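PDB 2W47: lipolytic enzyme, g-d-s-l from Clostridium thermocellum, which carries a family 6 carbohydrate binding module, the beta-sandwich domain modelled here with a bound glycan and a calcium ion. Local coordinates for residues G52-Y60 against E96-N104. Residues are numbered along the deposited sequence; the frame is centred on the assembly and turned at random.
Sequences GSYALIFRY and EAGIVANLN
Gly52 to Arg59 and Glu96 to Leu103 pair as antiparallel strands, their N-to-C directions 141° apart. Two backbone hydrogen bonds join each of the pairs Gly52-Leu103, Tyr54-Ala101, Leu56-Ile99 and Phe58-Ala97; Leu103 N to Gly52 O is 2.8 Å. CA-H...O contacts lie between them, as from Val100 CA to Tyr54 O at 3.3 Å.

The face with Tyr54, Leu56, Phe58, Ala97, Ile99, Ala101 and Leu103 is mostly apolar; the Tyr54 hydroxyl hydrogen-bonds to Ser50 O. The side chains of Tyr54 and Leu103 cross at about a right angle, and Leu103 CD1 comes within 3.7 Å of Tyr54 CG. Leu56 CD1 lies 3.8 Å from the methyl CB of Ala101. Ile99 has CG1 between its backbone N and carbonyl carbon (chi1 59°), and its CD1 comes within 4.2 Å of Leu56 CD1. Further along, the Tyr60 ring has the backbone of Glu96 at its edge. Tyr60 CE2 is also 3.8 Å from Ala97 CB, and the Tyr60 hydroxyl hydrogen-bonds to Val86 O.

On the other face, Ile57 CG2 touches the extended side chain of Glu96, which it crosses at a slant, 3.7 Å from Glu96 CD. In the conformers modelled, Asn102 ND2 makes a weak and doubtful hydrogen bond to Ser53 OG. Gly98 and Ile57 form a non-hydrogen-bonded pair.

Strand 95-103 is an outermost strand of a four-stranded antiparallel sheet, and strand 122-130 pairs with the other edge of strand 52-61. Leu56, Phe58 and Leu103 pack on strand 106-114, while Ala97 and Ile99 pack on strand 77-83. Both of those strands belong to the second sheet, so the mostly apolar face forms part of the core of the beta-sandwich.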
loop_
_atom_site.group_PDB
_atom_site.type_symbol
_atom_site.label_atom_id
_atom_site.label_comp_id
_atom_site.label_asym_id
_atom_site.label_seq_id
_atom_site.Cartn_x
_atom_site.Cartn_y
_atom_site.Cartn_z
ATOM N N GLY A 52 5.385 18.431 -0.416
ATOM C CA GLY A 52 5.084 18.396 -1.839
ATOM C C GLY A 52 4.422 17.109 -2.271
ATOM O O GLY A 52 3.948 16.328 -1.442
ATOM N N SER A 53 4.393 16.887 -3.582
ATOM C CA SER A 53 3.683 15.750 -4.159
ATOM C C SER A 53 4.600 14.542 -4.294
ATOM O O SER A 53 5.727 14.651 -4.781
ATOM C CB SER A 53 3.090 16.123 -5.519
ATOM O OG SER A 53 2.363 17.335 -5.442
ATOM N N TYR A 54 4.103 13.392 -3.847
ATOM C CA TYR A 54 4.860 12.144 -3.882
ATOM C C TYR A 54 4.018 11.055 -4.496
ATOM O O TYR A 54 2.815 10.985 -4.255
ATOM C CB TYR A 54 5.281 11.711 -2.472
ATOM C CG TYR A 54 6.361 12.583 -1.884
ATOM C CD1 TYR A 54 7.685 12.168 -1.879
ATOM C CD2 TYR A 54 6.054 13.827 -1.343
ATOM C CE1 TYR A 54 8.690 12.982 -1.352
ATOM C CE2 TYR A 54 7.047 14.642 -0.810
ATOM C CZ TYR A 54 8.360 14.210 -0.819
ATOM O OH TYR A 54 9.355 15.019 -0.291
ATOM N N ALA A 55 4.665 10.197 -5.273
ATOM C CA ALA A 55 4.045 8.956 -5.714
ATOM C C ALA A 55 4.117 7.942 -4.579
ATOM O O ALA A 55 5.161 7.789 -3.936
ATOM C CB ALA A 55 4.737 8.427 -6.950
ATOM N N LEU A 56 2.983 7.290 -4.337
ATOM C CA LEU A 56 2.861 6.201 -3.375
ATOM C C LEU A 56 2.443 4.990 -4.187
ATOM O O LEU A 56 1.316 4.928 -4.673
ATOM C CB LEU A 56 1.784 6.526 -2.332
ATOM C CG LEU A 56 1.837 7.907 -1.669
ATOM C CD1 LEU A 56 0.668 8.092 -0.706
ATOM C CD2 LEU A 56 3.163 8.094 -0.958
ATOM N N ILE A 57 3.367 4.054 -4.357
ATOM C CA ILE A 57 3.128 2.879 -5.183
ATOM C C ILE A 57 3.154 1.620 -4.324
ATOM O O ILE A 57 4.151 1.324 -3.665
ATOM C CB ILE A 57 4.158 2.760 -6.330
ATOM C CG1 ILE A 57 4.073 3.979 -7.262
ATOM C CG2 ILE A 57 3.946 1.464 -7.105
ATOM C CD1 ILE A 57 5.020 3.916 -8.473
ATOM N N PHE A 58 2.050 0.882 -4.334
ATOM C CA PHE A 58 1.976 -0.406 -3.648
ATOM C C PHE A 58 2.301 -1.499 -4.649
ATOM O O PHE A 58 1.699 -1.559 -5.722
ATOM C CB PHE A 58 0.563 -0.647 -3.108
ATOM C CG PHE A 58 0.104 0.379 -2.115
ATOM C CD1 PHE A 58 0.317 0.195 -0.751
ATOM C CD2 PHE A 58 -0.563 1.527 -2.538
ATOM C CE1 PHE A 58 -0.122 1.144 0.174
ATOM C CE2 PHE A 58 -1.003 2.478 -1.624
ATOM C CZ PHE A 58 -0.788 2.289 -0.263
ATOM N N ARG A 59 3.255 -2.358 -4.318
ATOM C CA ARG A 59 3.453 -3.573 -5.089
ATOM C C ARG A 59 2.591 -4.642 -4.437
ATOM O O ARG A 59 2.716 -4.892 -3.248
ATOM C CB ARG A 59 4.925 -3.972 -5.121
ATOM C CG ARG A 59 5.210 -5.195 -5.985
ATOM C CD ARG A 59 6.697 -5.394 -6.225
ATOM N NE ARG A 59 6.966 -6.427 -7.229
ATOM C CZ ARG A 59 7.243 -7.701 -6.958
ATOM N NH1 ARG A 59 7.480 -8.558 -7.946
ATOM N NH2 ARG A 59 7.278 -8.133 -5.702
ATOM N N TYR A 60 1.709 -5.268 -5.217
ATOM C CA TYR A 60 0.647 -6.091 -4.655
ATOM C C TYR A 60 0.317 -7.291 -5.533
ATOM O O TYR A 60 0.640 -7.304 -6.724
ATOM C CB TYR A 60 -0.610 -5.233 -4.435
ATOM C CG TYR A 60 -1.439 -5.071 -5.685
ATOM C CD1 TYR A 60 -2.523 -5.908 -5.924
ATOM C CD2 TYR A 60 -1.132 -4.099 -6.632
ATOM C CE1 TYR A 60 -3.284 -5.784 -7.072
ATOM C CE2 TYR A 60 -1.896 -3.969 -7.797
ATOM C CZ TYR A 60 -2.964 -4.816 -7.993
ATOM O OH TYR A 60 -3.732 -4.721 -9.135
ATOM N N GLU A 96 1.691 -3.196 -9.748
ATOM C CA GLU A 96 1.741 -1.944 -9.010
ATOM C C GLU A 96 0.395 -1.232 -9.072
ATOM O O GLU A 96 -0.295 -1.291 -10.089
ATOM C CB GLU A 96 2.797 -1.018 -9.608
ATOM C CG GLU A 96 4.251 -1.441 -9.429
ATOM C CD GLU A 96 5.217 -0.409 -10.015
ATOM O OE1 GLU A 96 4.899 0.197 -11.057
ATOM O OE2 GLU A 96 6.306 -0.206 -9.441
ATOM N N ALA A 97 0.036 -0.564 -7.983
ATOM C CA ALA A 97 -1.084 0.373 -7.960
ATOM C C ALA A 97 -0.618 1.583 -7.183
ATOM O O ALA A 97 -0.083 1.449 -6.078
ATOM C CB ALA A 97 -2.316 -0.250 -7.318
ATOM N N GLY A 98 -0.804 2.762 -7.763
ATOM C CA GLY A 98 -0.244 3.967 -7.188
ATOM C C GLY A 98 -1.180 5.151 -7.197
ATOM O O GLY A 98 -2.153 5.197 -7.966
ATOM N N ILE A 99 -0.886 6.097 -6.312
ATOM C CA ILE A 99 -1.524 7.407 -6.307
ATOM C C ILE A 99 -0.453 8.457 -6.093
ATOM O O ILE A 99 0.661 8.151 -5.657
ATOM C CB ILE A 99 -2.623 7.561 -5.208
ATOM C CG1 ILE A 99 -2.052 7.327 -3.804
ATOM C CG2 ILE A 99 -3.828 6.669 -5.494
ATOM C CD1 ILE A 99 -2.981 7.767 -2.688
ATOM N N VAL A 100 -0.793 9.697 -6.413
ATOM C CA VAL A 100 0.031 10.831 -6.053
ATOM C C VAL A 100 -0.677 11.542 -4.901
ATOM O O VAL A 100 -1.886 11.751 -4.945
ATOM C CB VAL A 100 0.250 11.771 -7.259
ATOM C CG1 VAL A 100 1.014 13.002 -6.845
ATOM C CG2 VAL A 100 0.998 11.039 -8.360
ATOM N N ALA A 101 0.080 11.890 -3.866
ATOM C CA ALA A 101 -0.478 12.556 -2.699
ATOM C C ALA A 101 0.461 13.623 -2.191
ATOM O O ALA A 101 1.679 13.503 -2.327
ATOM C CB ALA A 101 -0.744 11.534 -1.595
ATOM N N ASN A 102 -0.119 14.664 -1.601
ATOM C CA ASN A 102 0.671 15.696 -0.957
ATOM C C ASN A 102 1.092 15.236 0.430
ATOM O O ASN A 102 0.257 14.790 1.224
ATOM C CB ASN A 102 -0.104 17.013 -0.878
ATOM C CG ASN A 102 -0.213 17.710 -2.225
ATOM O OD1 ASN A 102 -1.217 18.358 -2.519
ATOM N ND2 ASN A 102 0.823 17.582 -3.049
ATOM N N LEU A 103 2.390 15.320 0.696
ATOM C CA LEU A 103 2.955 14.958 1.996
ATOM C C LEU A 103 3.581 16.187 2.640
ATOM O O LEU A 103 4.009 17.111 1.940
ATOM C CB LEU A 103 4.020 13.862 1.852
ATOM C CG LEU A 103 3.621 12.528 1.202
ATOM C CD1 LEU A 103 4.782 11.551 1.291
ATOM C CD2 LEU A 103 2.358 11.940 1.829
ATOM N N ASN A 104 3.631 16.192 3.971
ATOM C CA ASN A 104 4.278 17.265 4.733
ATOM C C ASN A 104 5.719 16.902 5.043
ATOM O O ASN A 104 6.036 15.732 5.233
ATOM C CB ASN A 104 3.541 17.498 6.055
ATOM C CG ASN A 104 2.053 17.703 5.878
ATOM O OD1 ASN A 104 1.614 18.623 5.188
ATOM N ND2 ASN A 104 1.262 16.858 6.529
#